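Local coordinates for motility protein B (Helicobacter pylori, PDB 3CYP) that probably forms, with MotA, the stator of the flagellar motor and fastens it to the cell wall, the piece here being its periplasmic C-terminal domain, at residues I39-D47 against H58-V69. Numbering follows the deposited sequence.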
loop_
_atom_site.group_PDB
_atom_site.type_symbol
_atom_site.label_atom_id
_atom_site.label_comp_id
_atom_site.label_asym_id
_atom_site.label_seq_id
_atom_site.Cartn_x
_atom_site.Cartn_y
_atom_site.Cartn_z
ATOM N N ILE B 39 4.626 -2.635 9.803
ATOM C CA ILE B 39 5.437 -3.386 8.849
ATOM C C ILE B 39 5.446 -2.639 7.519
ATOM O O ILE B 39 4.380 -2.285 7.010
ATOM C CB ILE B 39 4.780 -4.761 8.625
ATOM C CG1 ILE B 39 4.745 -5.533 9.959
ATOM C CG2 ILE B 39 5.454 -5.525 7.441
ATOM C CD1 ILE B 39 6.025 -5.986 10.399
ATOM N N ASN B 40 6.629 -2.446 6.945
ATOM C CA ASN B 40 6.819 -1.801 5.608
ATOM C C ASN B 40 7.420 -2.867 4.719
ATOM O O ASN B 40 8.472 -3.422 5.027
ATOM C CB ASN B 40 7.739 -0.559 5.729
ATOM C CG ASN B 40 7.999 0.136 4.443
ATOM O OD1 ASN B 40 9.169 0.307 4.050
ATOM N ND2 ASN B 40 6.973 0.547 3.794
ATOM N N VAL B 41 6.707 -3.157 3.623
ATOM C CA VAL B 41 7.080 -4.188 2.678
ATOM C C VAL B 41 7.799 -3.447 1.552
ATOM O O VAL B 41 7.198 -2.616 0.817
ATOM C CB VAL B 41 5.827 -4.874 2.125
ATOM C CG1 VAL B 41 6.221 -5.935 1.103
ATOM C CG2 VAL B 41 4.975 -5.420 3.278
ATOM N N ARG B 42 9.112 -3.697 1.463
ATOM C CA ARG B 42 10.003 -2.948 0.576
ATOM C C ARG B 42 10.409 -3.789 -0.621
ATOM O O ARG B 42 10.975 -4.856 -0.448
ATOM C CB ARG B 42 11.288 -2.549 1.311
ATOM C CG ARG B 42 10.999 -1.679 2.445
ATOM C CD ARG B 42 12.250 -1.073 3.003
ATOM N NE ARG B 42 11.863 -0.193 4.090
ATOM C CZ ARG B 42 12.709 0.523 4.807
ATOM N NH1 ARG B 42 14.018 0.434 4.591
ATOM N NH2 ARG B 42 12.223 1.282 5.785
ATOM N N GLY B 43 10.233 -3.231 -1.815
ATOM C CA GLY B 43 10.590 -3.927 -3.054
ATOM C C GLY B 43 11.830 -3.359 -3.724
ATOM O O GLY B 43 12.089 -2.152 -3.674
ATOM N N PHE B 44 12.601 -4.263 -4.347
ATOM C CA PHE B 44 13.865 -3.922 -4.987
ATOM C C PHE B 44 14.035 -4.719 -6.273
ATOM O O PHE B 44 13.363 -5.745 -6.496
ATOM C CB PHE B 44 15.048 -4.232 -4.111
ATOM C CG PHE B 44 14.968 -3.679 -2.695
ATOM C CD1 PHE B 44 15.640 -2.501 -2.369
ATOM C CD2 PHE B 44 14.259 -4.347 -1.702
ATOM C CE1 PHE B 44 15.602 -1.996 -1.085
ATOM C CE2 PHE B 44 14.254 -3.865 -0.388
ATOM C CZ PHE B 44 14.917 -2.679 -0.091
ATOM N N THR B 45 14.931 -4.181 -7.104
ATOM C CA THR B 45 15.437 -4.837 -8.315
ATOM C C THR B 45 16.954 -4.762 -8.417
ATOM O O THR B 45 17.623 -4.030 -7.703
ATOM C CB THR B 45 14.886 -4.110 -9.580
ATOM O OG1 THR B 45 15.533 -2.830 -9.683
ATOM C CG2 THR B 45 13.357 -3.931 -9.508
ATOM N N ASP B 46 17.490 -5.545 -9.345
ATOM C CA ASP B 46 18.836 -5.331 -9.849
ATOM C C ASP B 46 18.825 -4.138 -10.809
ATOM O O ASP B 46 17.803 -3.440 -10.962
ATOM C CB ASP B 46 19.370 -6.614 -10.518
ATOM C CG ASP B 46 18.563 -7.066 -11.720
ATOM O OD1 ASP B 46 18.038 -6.222 -12.459
ATOM O OD2 ASP B 46 18.493 -8.288 -11.960
ATOM N N ASP B 47 19.946 -3.926 -11.499
ATOM C CA ASP B 47 20.073 -2.764 -12.347
ATOM C C ASP B 47 20.166 -3.195 -13.796
ATOM O O ASP B 47 20.695 -2.455 -14.630
ATOM C CB ASP B 47 21.302 -1.946 -11.930
ATOM C CG ASP B 47 22.612 -2.637 -12.248
ATOM O OD1 ASP B 47 22.583 -3.818 -12.682
ATOM O OD2 ASP B 47 23.674 -1.989 -12.052
ATOM N N HIS B 58 12.395 0.372 -13.099
ATOM C CA HIS B 58 12.658 -0.544 -12.008
ATOM C C HIS B 58 11.771 -0.152 -10.807
ATOM O O HIS B 58 11.353 -1.024 -10.015
ATOM C CB HIS B 58 14.124 -0.528 -11.636
ATOM C CG HIS B 58 15.021 -1.145 -12.673
ATOM N ND1 HIS B 58 15.717 -0.393 -13.593
ATOM C CD2 HIS B 58 15.369 -2.432 -12.896
ATOM C CE1 HIS B 58 16.445 -1.195 -14.354
ATOM N NE2 HIS B 58 16.249 -2.436 -13.962
ATOM N N TYR B 59 11.478 1.140 -10.654
ATOM C CA TYR B 59 10.550 1.535 -9.566
ATOM C C TYR B 59 9.198 0.865 -9.722
ATOM O O TYR B 59 8.607 0.434 -8.721
ATOM C CB TYR B 59 10.373 3.053 -9.458
ATOM C CG TYR B 59 11.507 3.762 -8.810
ATOM C CD1 TYR B 59 12.373 4.551 -9.576
ATOM C CD2 TYR B 59 11.765 3.636 -7.439
ATOM C CE1 TYR B 59 13.435 5.235 -8.983
ATOM C CE2 TYR B 59 12.833 4.300 -6.846
ATOM C CZ TYR B 59 13.666 5.092 -7.635
ATOM O OH TYR B 59 14.712 5.747 -7.031
ATOM N N GLU B 60 8.675 0.757 -10.945
ATOM C CA GLU B 60 7.361 0.128 -11.151
ATOM C C GLU B 60 7.392 -1.366 -10.867
ATOM O O GLU B 60 6.453 -1.907 -10.276
ATOM C CB GLU B 60 6.814 0.371 -12.564
ATOM C CG GLU B 60 6.551 1.831 -12.863
ATOM C CD GLU B 60 6.447 2.093 -14.344
ATOM O OE1 GLU B 60 5.902 1.216 -15.034
ATOM O OE2 GLU B 60 6.901 3.163 -14.810
ATOM N N LEU B 61 8.449 -2.038 -11.311
ATOM C CA LEU B 61 8.596 -3.445 -11.019
ATOM C C LEU B 61 8.758 -3.687 -9.510
ATOM O O LEU B 61 8.101 -4.576 -8.957
ATOM C CB LEU B 61 9.802 -4.017 -11.787
ATOM C CG LEU B 61 10.263 -5.445 -11.434
ATOM C CD1 LEU B 61 9.178 -6.510 -11.626
ATOM C CD2 LEU B 61 11.562 -5.766 -12.227
ATOM N N ALA B 62 9.609 -2.885 -8.868
ATOM C CA ALA B 62 9.821 -3.038 -7.399
ATOM C C ALA B 62 8.527 -2.773 -6.649
ATOM O O ALA B 62 8.208 -3.428 -5.648
ATOM C CB ALA B 62 10.888 -2.140 -6.881
ATOM N N ALA B 63 7.794 -1.771 -7.108
ATOM C CA ALA B 63 6.478 -1.479 -6.488
ATOM C C ALA B 63 5.495 -2.618 -6.593
ATOM O O ALA B 63 4.773 -2.944 -5.615
ATOM C CB ALA B 63 5.858 -0.236 -7.123
ATOM N N ASN B 64 5.404 -3.250 -7.763
ATOM C CA ASN B 64 4.457 -4.355 -7.926
ATOM C C ASN B 64 4.900 -5.544 -7.089
ATOM O O ASN B 64 4.076 -6.226 -6.493
ATOM C CB ASN B 64 4.221 -4.763 -9.396
ATOM C CG ASN B 64 2.816 -5.286 -9.630
ATOM O OD1 ASN B 64 2.601 -6.207 -10.422
ATOM N ND2 ASN B 64 1.849 -4.711 -8.941
ATOM N N ARG B 65 6.207 -5.789 -7.009
ATOM C CA ARG B 65 6.712 -6.844 -6.093
ATOM C C ARG B 65 6.263 -6.625 -4.649
ATOM O O ARG B 65 5.704 -7.515 -4.013
ATOM C CB ARG B 65 8.203 -6.963 -6.148
ATOM C CG ARG B 65 8.692 -7.594 -7.458
ATOM C CD ARG B 65 10.183 -7.542 -7.569
ATOM N NE ARG B 65 10.676 -8.328 -8.712
ATOM C CZ ARG B 65 11.895 -8.222 -9.237
ATOM N NH1 ARG B 65 12.777 -7.375 -8.742
ATOM N NH2 ARG B 65 12.249 -9.008 -10.277
ATOM N N ALA B 66 6.510 -5.417 -4.154
ATOM C CA ALA B 66 6.185 -5.087 -2.763
ATOM C C ALA B 66 4.688 -5.106 -2.555
ATOM O O ALA B 66 4.191 -5.665 -1.569
ATOM C CB ALA B 66 6.772 -3.760 -2.397
ATOM N N TYR B 67 3.941 -4.476 -3.467
ATOM C CA TYR B 67 2.483 -4.445 -3.374
ATOM C C TYR B 67 1.885 -5.868 -3.334
ATOM O O TYR B 67 1.041 -6.192 -2.514
ATOM C CB TYR B 67 1.928 -3.626 -4.542
ATOM C CG TYR B 67 0.425 -3.728 -4.696
ATOM C CD1 TYR B 67 -0.421 -3.278 -3.690
ATOM C CD2 TYR B 67 -0.150 -4.328 -5.810
ATOM C CE1 TYR B 67 -1.817 -3.402 -3.793
ATOM C CE2 TYR B 67 -1.552 -4.434 -5.935
ATOM C CZ TYR B 67 -2.367 -3.947 -4.924
ATOM O OH TYR B 67 -3.759 -4.013 -5.001
ATOM N N ARG B 68 2.357 -6.730 -4.233
ATOM C CA ARG B 68 1.850 -8.085 -4.325
ATOM C C ARG B 68 2.131 -8.872 -3.056
ATOM O O ARG B 68 1.269 -9.580 -2.580
ATOM C CB ARG B 68 2.435 -8.806 -5.550
ATOM C CG ARG B 68 1.761 -8.289 -6.835
ATOM C CD ARG B 68 2.319 -8.845 -8.106
ATOM N NE ARG B 68 2.682 -10.258 -8.047
ATOM C CZ ARG B 68 1.863 -11.289 -8.260
ATOM N NH1 ARG B 68 0.569 -11.121 -8.510
ATOM N NH2 ARG B 68 2.339 -12.514 -8.200
ATOM N N VAL B 69 3.325 -8.718 -2.505
ATOM C CA VAL B 69 3.655 -9.374 -1.245
ATOM C C VAL B 69 2.712 -8.844 -0.171
ATOM O O VAL B 69 2.171 -9.590 0.660
ATOM C CB VAL B 69 5.119 -9.222 -0.867
ATOM C CG1 VAL B 69 5.345 -9.619 0.609
ATOM C CG2 VAL B 69 5.956 -10.120 -1.814
#
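R65 reaches from the helix to the backbone of F44, and its NH1 gives a 2.8 Å hydrogen bond to F44 O. That oxygen receives it on a lone pair in the carbonyl plane and lies close to the guanidinium plane, although the N-H...O angle of 141° is bent. Extended from CG to NE, the arginine brings NH1 also to within 3.6 Å of T45 CG2, while L61 CD2, from the same helix, lies above one guanidinium face, offset toward its rim. The same T45 methyl meets L61 CD2, and OG1, placed between the backbone N and the carbonyl carbon (chi1 71°), donates a hydrogen bond to D46 O and sits 3.2 Å from H58 CD2. The H58 ring is met obliquely by both oxygens, and its NE2 hydrogen-bonds T48 O.

The nearest pair of CA atoms is G43 and A62, 4.5 Å apart. With no side chain on G43, its CA comes directly up to A62 O in a nearly straight CA-H...O contact, and strand and helix approach closely here; A62 CB lies 3.4 Å from G43 O, and A66 CB lies against G43 N. Further along, V41 CG1 meets V69 CG1 at 3.8 Å.

In the second shell, S12 O accepts a hydrogen bond from R65 NE and N107 OD1 one from NH1, fixing the guanidinium from several directions; N107 ND2 also hydrogen-bonds D46 OD2. The axes of 39-44 and 58-69 approach to 6.3 Å, with 144° between their N-to-C directions, roughly antiparallel. Strand 38-44 and helix 58-75 begin a beta-alpha-beta unit completed by parallel strand 83-87, as in peptidoglycan-binding OmpA-like domains.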